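PDB 3DZD: transcriptional regulator (NtrC family) from Aquifex aeolicus, which probably uses ATP hydrolysis in its AAA+ domain to remodel sigma54 RNA polymerase and activate transcription, under the control of a receiver domain. Local coordinates for residues A[191-196]-A[233-238]; A[213-218]-A[251-256]; A[217-222]-A[258-263]. One frame throughout, in Å; residues are numbered along the deposited sequence.

Followed from the N terminus, the chain shows how separate parts of an AAA+ domain are tied by contacts that cross along the sequence. Residues 191-196, leading into helix 195-200, wait for 233-238, where interaction 1 closes a loop at helix 236-248. In between come 213-218 and 217-222, which share Lys217 and Leu218 and meet their partners only later: 251-256 in interaction 2, then 258-263 in interaction 3. Interaction 1 therefore crosses both others. It touches interaction 2 through Glu196 and Leu254 but stays about 7 Å from interaction 3 at the nearest atoms. Interactions 2 and 3 are joined by the Arg253–Glu219 salt bridge, binding helix 217-220 to the hairpin of strands 250-251 and 260-261.

Interaction 1: residues A[191-196]-A[233-238]; sequences PQELAE and ELDQRV
The guanidinium of Arg237 is met at its edge, near its plane, by the carboxylate of Glu196, whose OE1 forms a salt bridge of 2.7 Å to Arg237 NH1. A water also lies in that plane at the edge. The two planar groups are turned 34° apart, and Glu196 OE2 is 3.1 Å from the same NH1, so both carboxylate oxygens gather round one nitrogen. The contact lies in the AAA+ domain, of the P-loop NTPase clan, and the salt bridge joins helix 195-200 to the N-terminal part of helix 236-248. Glu196 spans the gap because its CG is anti to the backbone N (chi1 176°) and the rest of the chain runs out extended; Leu254 and Lys241 also touch it.

The second flat group, the carboxylate of Asp235, sits among acceptors. Its OD1 and OD2 are 3.1 and 3.2 Å from Gln192 O; all are acceptors, so no hydrogen bond joins them. Beside it, the Glu193 carboxylate stands almost perpendicular (79°), and Glu193 CG comes to 3.1 Å from Asp235 OD2. Such a cluster of negative oxygens would probably be costly without some screening, and a water that donates weakly to both Glu196 OE1 and Asp235 OD2 offers a little. On this polar side Glu193 and Arg237 are exposed and also touch a crystal neighbour. Beneath it the contact becomes apolar and buried: Val238 CG2 lies 4.2 Å from Glu196 CB, and Ala195 CB meets Leu234 CD2 at 4.3 Å.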
loop_
_atom_site.group_PDB
_atom_site.type_symbol
_atom_site.label_atom_id
_atom_site.label_comp_id
_atom_site.label_asym_id
_atom_site.label_seq_id
_atom_site.Cartn_x
_atom_site.Cartn_y
_atom_site.Cartn_z
ATOM N N PRO A 191 -12.183 -10.552 -18.476
ATOM C CA PRO A 191 -13.296 -10.950 -19.344
ATOM C C PRO A 191 -13.770 -9.813 -20.241
ATOM O O PRO A 191 -13.758 -8.653 -19.834
ATOM C CB PRO A 191 -14.393 -11.321 -18.348
ATOM C CG PRO A 191 -13.650 -11.809 -17.156
ATOM C CD PRO A 191 -12.384 -10.996 -17.084
ATOM N N GLN A 192 -14.189 -10.164 -21.452
ATOM C CA GLN A 192 -14.603 -9.193 -22.459
ATOM C C GLN A 192 -15.167 -7.902 -21.882
ATOM O O GLN A 192 -14.707 -6.812 -22.217
ATOM C CB GLN A 192 -15.646 -9.816 -23.387
ATOM C CG GLN A 192 -15.207 -11.107 -24.044
ATOM C CD GLN A 192 -16.281 -11.687 -24.941
ATOM O OE1 GLN A 192 -17.453 -11.322 -24.839
ATOM N NE2 GLN A 192 -15.887 -12.594 -25.826
ATOM N N GLU A 193 -16.163 -8.031 -21.014
ATOM C CA GLU A 193 -16.950 -6.875 -20.599
ATOM C C GLU A 193 -16.911 -6.577 -19.101
ATOM O O GLU A 193 -17.589 -5.666 -18.626
ATOM C CB GLU A 193 -18.390 -7.013 -21.101
ATOM C CG GLU A 193 -18.517 -6.788 -22.604
ATOM C CD GLU A 193 -19.617 -7.615 -23.238
ATOM O OE1 GLU A 193 -20.198 -8.470 -22.538
ATOM O OE2 GLU A 193 -19.894 -7.414 -24.440
ATOM N N LEU A 194 -16.115 -7.342 -18.362
ATOM C CA LEU A 194 -15.802 -6.990 -16.982
ATOM C C LEU A 194 -14.885 -5.770 -16.945
ATOM O O LEU A 194 -14.738 -5.114 -15.913
ATOM C CB LEU A 194 -15.143 -8.161 -16.257
ATOM C CG LEU A 194 -15.967 -8.823 -15.149
ATOM C CD1 LEU A 194 -17.271 -9.423 -15.683
ATOM C CD2 LEU A 194 -15.136 -9.876 -14.415
ATOM N N ALA A 195 -14.270 -5.479 -18.085
ATOM C CA ALA A 195 -13.385 -4.331 -18.213
ATOM C C ALA A 195 -14.110 -3.036 -17.863
ATOM O O ALA A 195 -13.663 -2.291 -16.996
ATOM C CB ALA A 195 -12.811 -4.259 -19.618
ATOM N N GLU A 196 -15.232 -2.777 -18.531
ATOM C CA GLU A 196 -16.004 -1.561 -18.281
ATOM C C GLU A 196 -16.354 -1.393 -16.803
ATOM O O GLU A 196 -16.567 -0.278 -16.329
ATOM C CB GLU A 196 -17.279 -1.546 -19.126
ATOM C CG GLU A 196 -18.187 -0.355 -18.854
ATOM C CD GLU A 196 -19.331 -0.255 -19.845
ATOM O OE1 GLU A 196 -19.409 -1.108 -20.753
ATOM O OE2 GLU A 196 -20.154 0.677 -19.714
ATOM N N GLU A 233 -6.950 -4.408 -26.528
ATOM C CA GLU A 233 -7.950 -5.450 -26.296
ATOM C C GLU A 233 -9.269 -4.936 -25.738
ATOM O O GLU A 233 -10.118 -5.727 -25.342
ATOM C CB GLU A 233 -7.407 -6.515 -25.348
ATOM C CG GLU A 233 -6.184 -7.238 -25.852
ATOM C CD GLU A 233 -6.428 -7.991 -27.146
ATOM O OE1 GLU A 233 -7.596 -8.080 -27.589
ATOM O OE2 GLU A 233 -5.439 -8.503 -27.717
ATOM N N LEU A 234 -9.444 -3.620 -25.701
ATOM C CA LEU A 234 -10.663 -3.029 -25.156
ATOM C C LEU A 234 -11.805 -3.063 -26.162
ATOM O O LEU A 234 -11.608 -2.739 -27.334
ATOM C CB LEU A 234 -10.424 -1.572 -24.744
ATOM C CG LEU A 234 -9.649 -1.263 -23.470
ATOM C CD1 LEU A 234 -9.497 0.242 -23.318
ATOM C CD2 LEU A 234 -10.345 -1.863 -22.265
ATOM N N ASP A 235 -12.996 -3.430 -25.691
ATOM C CA ASP A 235 -14.210 -3.344 -26.496
ATOM C C ASP A 235 -14.284 -1.972 -27.144
ATOM O O ASP A 235 -13.838 -0.986 -26.566
ATOM C CB ASP A 235 -15.453 -3.543 -25.619
ATOM C CG ASP A 235 -15.497 -4.912 -24.956
ATOM O OD1 ASP A 235 -14.528 -5.689 -25.104
ATOM O OD2 ASP A 235 -16.506 -5.211 -24.283
ATOM N N GLN A 236 -14.853 -1.895 -28.340
ATOM C CA GLN A 236 -14.991 -0.600 -28.990
ATOM C C GLN A 236 -16.050 0.227 -28.275
ATOM O O GLN A 236 -16.262 1.401 -28.583
ATOM C CB GLN A 236 -15.308 -0.750 -30.477
ATOM C CG GLN A 236 -15.065 0.525 -31.270
ATOM C CD GLN A 236 -14.262 0.282 -32.532
ATOM O OE1 GLN A 236 -13.894 -0.854 -32.835
ATOM N NE2 GLN A 236 -13.979 1.349 -33.270
ATOM N N ARG A 237 -16.703 -0.401 -27.304
ATOM C CA ARG A 237 -17.654 0.286 -26.445
ATOM C C ARG A 237 -16.911 0.979 -25.313
ATOM O O ARG A 237 -17.167 2.146 -25.012
ATOM C CB ARG A 237 -18.672 -0.708 -25.879
ATOM C CG ARG A 237 -19.711 -0.070 -24.982
ATOM C CD ARG A 237 -21.022 -0.846 -25.000
ATOM N NE ARG A 237 -22.114 -0.038 -24.466
ATOM C CZ ARG A 237 -22.292 0.182 -23.169
ATOM N NH1 ARG A 237 -21.455 -0.351 -22.290
ATOM N NH2 ARG A 237 -23.301 0.934 -22.753
ATOM N N VAL A 238 -15.991 0.242 -24.691
ATOM C CA VAL A 238 -15.126 0.784 -23.648
ATOM C C VAL A 238 -14.236 1.898 -24.205
ATOM O O VAL A 238 -14.115 2.962 -23.598
ATOM C CB VAL A 238 -14.239 -0.310 -23.042
ATOM C CG1 VAL A 238 -13.561 0.198 -21.783
ATOM C CG2 VAL A 238 -15.058 -1.553 -22.744
HETATM O O HOH W 1 -18.669 -2.840 -23.472
#

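Interaction 2: residues A[213-218]-A[251-256]; sequences RKKGKL and FTRLGG
Two arginines stack here: the guanidinium groups of Arg213, which is poorly ordered, and Arg253 have centres 4.6 Å apart and planes 23° from parallel, with Arg213 CD over the centre of the Arg253 group. The pairing of like charges is understandable from the anions around it. Arg213 NH1 makes a salt bridge to Asp72 of the second subunit, and Arg253 NH2 to Glu219 of its own chain. Arg253 reaches across on an outstretched chain, bringing its guanidinium edge to CA of Lys215. A leucine in place of Arg253 would probably leave Glu219 without its salt-bridge mate and Arg213 without the flat surface beneath it.

The apolar part is a CH-pi contact. Leu218 CD1 stands over one face of the Phe251 ring, 4.1 Å from its centroid and 10° off the normal, while Leu218 CB packs at 3.7 Å from Phe251 CE2.

All this lies in the AAA+ domain, with Arg253 in the loop between the two strands of a hairpin. Leu218, in helix 217-220, is further wedged by Val245 of helix 236-248, Phe200 of helix 195-200 and Leu226 of strand 225-229; Phe251 lies on strand 250-251, which pairs antiparallel with strand 260-261.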
loop_
_atom_site.group_PDB
_atom_site.type_symbol
_atom_site.label_atom_id
_atom_site.label_comp_id
_atom_site.label_asym_id
_atom_site.label_seq_id
_atom_site.Cartn_x
_atom_site.Cartn_y
_atom_site.Cartn_z
ATOM N N ARG A 213 -21.445 -1.151 -3.403
ATOM C CA ARG A 213 -20.666 -0.241 -4.236
ATOM C C ARG A 213 -19.183 -0.601 -4.292
ATOM O O ARG A 213 -18.589 -0.989 -3.286
ATOM C CB ARG A 213 -20.828 1.197 -3.748
ATOM C CG ARG A 213 -20.339 2.233 -4.742
ATOM C CD ARG A 213 -19.820 3.466 -4.042
ATOM N NE ARG A 213 -18.664 3.147 -3.213
ATOM C CZ ARG A 213 -18.020 4.031 -2.461
ATOM N NH1 ARG A 213 -18.423 5.293 -2.433
ATOM N NH2 ARG A 213 -16.979 3.652 -1.733
ATOM N N LYS A 214 -18.596 -0.462 -5.478
ATOM C CA LYS A 214 -17.171 -0.707 -5.682
ATOM C C LYS A 214 -16.562 0.389 -6.555
ATOM O O LYS A 214 -17.121 0.756 -7.587
ATOM C CB LYS A 214 -16.938 -2.078 -6.324
ATOM C CG LYS A 214 -15.466 -2.478 -6.422
ATOM C CD LYS A 214 -15.217 -3.512 -7.525
ATOM C CE LYS A 214 -15.461 -2.933 -8.922
ATOM N NZ LYS A 214 -15.248 -3.942 -10.003
ATOM N N LYS A 215 -15.412 0.904 -6.135
ATOM C CA LYS A 215 -14.738 1.979 -6.861
ATOM C C LYS A 215 -14.017 1.449 -8.102
ATOM O O LYS A 215 -13.359 0.406 -8.057
ATOM C CB LYS A 215 -13.728 2.687 -5.952
ATOM C CG LYS A 215 -14.173 2.830 -4.514
ATOM C CD LYS A 215 -13.109 3.504 -3.657
ATOM C CE LYS A 215 -13.210 5.023 -3.722
ATOM N NZ LYS A 215 -12.645 5.682 -2.504
ATOM N N GLY A 216 -14.134 2.174 -9.207
ATOM C CA GLY A 216 -13.423 1.808 -10.417
ATOM C C GLY A 216 -11.963 2.214 -10.356
ATOM O O GLY A 216 -11.575 3.045 -9.531
ATOM N N LYS A 217 -11.155 1.620 -11.228
ATOM C CA LYS A 217 -9.738 1.942 -11.320
ATOM C C LYS A 217 -9.535 3.417 -11.679
ATOM O O LYS A 217 -8.589 4.053 -11.216
ATOM C CB LYS A 217 -9.059 1.062 -12.372
ATOM C CG LYS A 217 -9.304 -0.420 -12.208
ATOM C CD LYS A 217 -8.314 -1.052 -11.241
ATOM C CE LYS A 217 -8.082 -2.527 -11.567
ATOM N NZ LYS A 217 -7.038 -3.138 -10.702
ATOM N N LEU A 218 -10.410 3.959 -12.519
ATOM C CA LEU A 218 -10.317 5.378 -12.855
ATOM C C LEU A 218 -10.199 6.197 -11.571
ATOM O O LEU A 218 -9.302 7.023 -11.425
ATOM C CB LEU A 218 -11.534 5.834 -13.664
ATOM C CG LEU A 218 -11.527 5.481 -15.150
ATOM C CD1 LEU A 218 -12.930 5.509 -15.738
ATOM C CD2 LEU A 218 -10.611 6.429 -15.891
ATOM N N PHE A 251 -16.500 11.179 -15.078
ATOM C CA PHE A 251 -17.243 9.994 -15.485
ATOM C C PHE A 251 -18.296 9.639 -14.438
ATOM O O PHE A 251 -18.442 10.324 -13.427
ATOM C CB PHE A 251 -16.302 8.804 -15.687
ATOM C CG PHE A 251 -15.827 8.190 -14.410
ATOM C CD1 PHE A 251 -16.524 7.144 -13.828
ATOM C CD2 PHE A 251 -14.688 8.663 -13.785
ATOM C CE1 PHE A 251 -16.098 6.583 -12.645
ATOM C CE2 PHE A 251 -14.250 8.104 -12.595
ATOM C CZ PHE A 251 -14.951 7.062 -12.026
ATOM N N THR A 252 -19.022 8.558 -14.682
ATOM C CA THR A 252 -20.000 8.072 -13.724
ATOM C C THR A 252 -19.825 6.571 -13.578
ATOM O O THR A 252 -19.292 5.917 -14.473
ATOM C CB THR A 252 -21.425 8.393 -14.186
ATOM O OG1 THR A 252 -21.633 7.856 -15.499
ATOM C CG2 THR A 252 -21.633 9.898 -14.233
ATOM N N ARG A 253 -20.247 6.024 -12.446
ATOM C CA ARG A 253 -20.153 4.586 -12.248
ATOM C C ARG A 253 -21.194 3.852 -13.087
ATOM O O ARG A 253 -22.069 4.473 -13.702
ATOM C CB ARG A 253 -20.326 4.236 -10.776
ATOM C CG ARG A 253 -19.206 4.757 -9.886
ATOM C CD ARG A 253 -19.296 4.142 -8.508
ATOM N NE ARG A 253 -18.166 4.488 -7.651
ATOM C CZ ARG A 253 -18.139 5.539 -6.838
ATOM N NH1 ARG A 253 -19.178 6.365 -6.781
ATOM N NH2 ARG A 253 -17.072 5.766 -6.084
ATOM N N LEU A 254 -21.080 2.530 -13.128
ATOM C CA LEU A 254 -22.121 1.709 -13.728
ATOM C C LEU A 254 -23.305 1.681 -12.773
ATOM O O LEU A 254 -23.208 1.152 -11.663
ATOM C CB LEU A 254 -21.625 0.283 -13.989
ATOM C CG LEU A 254 -20.467 0.090 -14.974
ATOM C CD1 LEU A 254 -20.254 -1.396 -15.252
ATOM C CD2 LEU A 254 -20.692 0.870 -16.277
ATOM N N GLY A 255 -24.416 2.267 -13.201
ATOM C CA GLY A 255 -25.629 2.255 -12.406
ATOM C C GLY A 255 -25.883 3.557 -11.680
ATOM O O GLY A 255 -26.993 3.805 -11.216
ATOM N N GLY A 256 -24.854 4.392 -11.585
ATOM C CA GLY A 256 -24.965 5.660 -10.888
ATOM C C GLY A 256 -25.009 6.858 -11.813
ATOM O O GLY A 256 -24.690 6.753 -12.998
#

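Interaction 3: residues A[217-222]-A[258-263]; sequences KLELAD and QKIEVD
Val262 and helix 217-220 form the close half of this contact. CG1 of Val262 lies against the helix backbone, 3.2 Å from Leu218 O and 3.9 Å from Glu219 CA. Phe251 backs the same valine from the neighbouring strand. Two residues earlier on the strand, Ile260 CD1 comes to 4.1 Å from Glu219 OE1, the two side chains crossing at about a right angle. That oxygen has a stronger partner elsewhere, the salt bridge to Arg253, so the isoleucine methyl flanks an ion pair.

The other half is looser and more polar. Asp263 N donates to Asp222 OD1 over 3.2 Å, but the bond is weak and bent, at 135°. Asp222 reaches it with CG anti to its own backbone nitrogen (chi1 -160°), while its other carboxylate oxygen, OD2, takes a weak hydrogen bond from Tyr119 of the second subunit. The carboxylates of Asp222 and Asp263 are turned 83° to each other, and Asp263 is compensated by salt bridges to Lys152 and Arg178, which should ease the closeness of two acids. Away from the helix, Glu261 points outward to a salt bridge with Arg2 of the second subunit, and Gln258 hydrogen-bonds to Ser70 there.

The second subunit thus meets this edge largely with residues of its receiver region, consistent with the inactive state captured in the crystal. Strands 250-251 and 260-261 form the short antiparallel hairpin that precedes strand 265-270 of the parallel sheet, the place of the pre-sensor-1 insertion in sigma54 activators of the AAA+ class.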
loop_
_atom_site.group_PDB
_atom_site.type_symbol
_atom_site.label_atom_id
_atom_site.label_comp_id
_atom_site.label_asym_id
_atom_site.label_seq_id
_atom_site.Cartn_x
_atom_site.Cartn_y
_atom_site.Cartn_z
ATOM N N LYS A 217 -11.155 1.620 -11.228
ATOM C CA LYS A 217 -9.738 1.942 -11.320
ATOM C C LYS A 217 -9.535 3.417 -11.679
ATOM O O LYS A 217 -8.589 4.053 -11.216
ATOM C CB LYS A 217 -9.059 1.062 -12.372
ATOM C CG LYS A 217 -9.304 -0.420 -12.208
ATOM C CD LYS A 217 -8.314 -1.052 -11.241
ATOM C CE LYS A 217 -8.082 -2.527 -11.567
ATOM N NZ LYS A 217 -7.038 -3.138 -10.702
ATOM N N LEU A 218 -10.410 3.959 -12.519
ATOM C CA LEU A 218 -10.317 5.378 -12.855
ATOM C C LEU A 218 -10.199 6.197 -11.571
ATOM O O LEU A 218 -9.302 7.023 -11.425
ATOM C CB LEU A 218 -11.534 5.834 -13.664
ATOM C CG LEU A 218 -11.527 5.481 -15.150
ATOM C CD1 LEU A 218 -12.930 5.509 -15.738
ATOM C CD2 LEU A 218 -10.611 6.429 -15.891
ATOM N N GLU A 219 -11.099 5.921 -10.636
ATOM C CA GLU A 219 -11.164 6.615 -9.360
ATOM C C GLU A 219 -9.989 6.291 -8.436
ATOM O O GLU A 219 -9.516 7.155 -7.695
ATOM C CB GLU A 219 -12.475 6.239 -8.677
ATOM C CG GLU A 219 -12.743 6.940 -7.378
ATOM C CD GLU A 219 -14.134 6.633 -6.867
ATOM O OE1 GLU A 219 -14.875 5.924 -7.584
ATOM O OE2 GLU A 219 -14.484 7.097 -5.759
ATOM N N LEU A 220 -9.527 5.046 -8.472
ATOM C CA LEU A 220 -8.421 4.618 -7.615
ATOM C C LEU A 220 -7.107 5.265 -8.041
ATOM O O LEU A 220 -6.137 5.286 -7.284
ATOM C CB LEU A 220 -8.278 3.095 -7.643
ATOM C CG LEU A 220 -9.358 2.302 -6.902
ATOM C CD1 LEU A 220 -9.467 0.889 -7.440
ATOM C CD2 LEU A 220 -9.080 2.289 -5.417
ATOM N N ALA A 221 -7.082 5.799 -9.256
ATOM C CA ALA A 221 -5.862 6.372 -9.807
ATOM C C ALA A 221 -5.797 7.884 -9.619
ATOM O O ALA A 221 -4.860 8.530 -10.072
ATOM C CB ALA A 221 -5.728 6.009 -11.276
ATOM N N ASP A 222 -6.800 8.437 -8.945
ATOM C CA ASP A 222 -6.851 9.867 -8.664
ATOM C C ASP A 222 -5.503 10.388 -8.181
ATOM O O ASP A 222 -4.902 9.844 -7.253
ATOM C CB ASP A 222 -7.933 10.165 -7.625
ATOM C CG ASP A 222 -8.378 11.627 -7.636
ATOM O OD1 ASP A 222 -8.109 12.351 -8.624
ATOM O OD2 ASP A 222 -9.012 12.044 -6.649
ATOM N N GLN A 258 -23.953 10.056 -10.326
ATOM C CA GLN A 258 -23.122 11.045 -9.655
ATOM C C GLN A 258 -21.863 11.343 -10.466
ATOM O O GLN A 258 -21.103 10.440 -10.806
ATOM C CB GLN A 258 -22.750 10.561 -8.258
ATOM C CG GLN A 258 -22.466 11.675 -7.280
ATOM C CD GLN A 258 -21.931 11.156 -5.974
ATOM O OE1 GLN A 258 -21.620 9.970 -5.845
ATOM N NE2 GLN A 258 -21.812 12.038 -4.996
ATOM N N LYS A 259 -21.659 12.614 -10.784
ATOM C CA LYS A 259 -20.511 13.031 -11.567
ATOM C C LYS A 259 -19.244 12.927 -10.730
ATOM O O LYS A 259 -19.178 13.449 -9.616
ATOM C CB LYS A 259 -20.691 14.470 -12.032
ATOM C CG LYS A 259 -19.917 14.819 -13.283
ATOM C CD LYS A 259 -20.730 14.498 -14.532
ATOM C CE LYS A 259 -20.075 15.095 -15.771
ATOM N NZ LYS A 259 -19.654 16.513 -15.549
ATOM N N ILE A 260 -18.239 12.250 -11.271
ATOM C CA ILE A 260 -16.972 12.101 -10.573
ATOM C C ILE A 260 -15.819 12.638 -11.405
ATOM O O ILE A 260 -15.608 12.216 -12.541
ATOM C CB ILE A 260 -16.690 10.645 -10.216
ATOM C CG1 ILE A 260 -17.929 10.009 -9.581
ATOM C CG2 ILE A 260 -15.500 10.561 -9.272
ATOM C CD1 ILE A 260 -17.662 8.669 -8.930
ATOM N N GLU A 261 -15.080 13.580 -10.833
ATOM C CA GLU A 261 -13.935 14.172 -11.505
ATOM C C GLU A 261 -12.666 13.434 -11.114
ATOM O O GLU A 261 -12.405 13.239 -9.928
ATOM C CB GLU A 261 -13.798 15.640 -11.117
ATOM C CG GLU A 261 -14.966 16.499 -11.533
ATOM C CD GLU A 261 -14.615 17.967 -11.543
ATOM O OE1 GLU A 261 -13.740 18.371 -10.745
ATOM O OE2 GLU A 261 -15.211 18.713 -12.349
ATOM N N VAL A 262 -11.884 13.013 -12.104
ATOM C CA VAL A 262 -10.596 12.396 -11.818
ATOM C C VAL A 262 -9.421 13.180 -12.362
ATOM O O VAL A 262 -9.553 14.028 -13.243
ATOM C CB VAL A 262 -10.492 10.942 -12.315
ATOM C CG1 VAL A 262 -10.345 9.983 -11.132
ATOM C CG2 VAL A 262 -11.678 10.585 -13.196
ATOM N N ASP A 263 -8.259 12.889 -11.809
ATOM C CA ASP A 263 -7.038 13.518 -12.253
ATOM C C ASP A 263 -6.010 12.408 -12.386
ATOM O O ASP A 263 -5.359 12.037 -11.417
ATOM C CB ASP A 263 -6.601 14.574 -11.240
ATOM C CG ASP A 263 -5.189 15.064 -11.474
ATOM O OD1 ASP A 263 -4.866 15.503 -12.601
ATOM O OD2 ASP A 263 -4.397 15.015 -10.510
#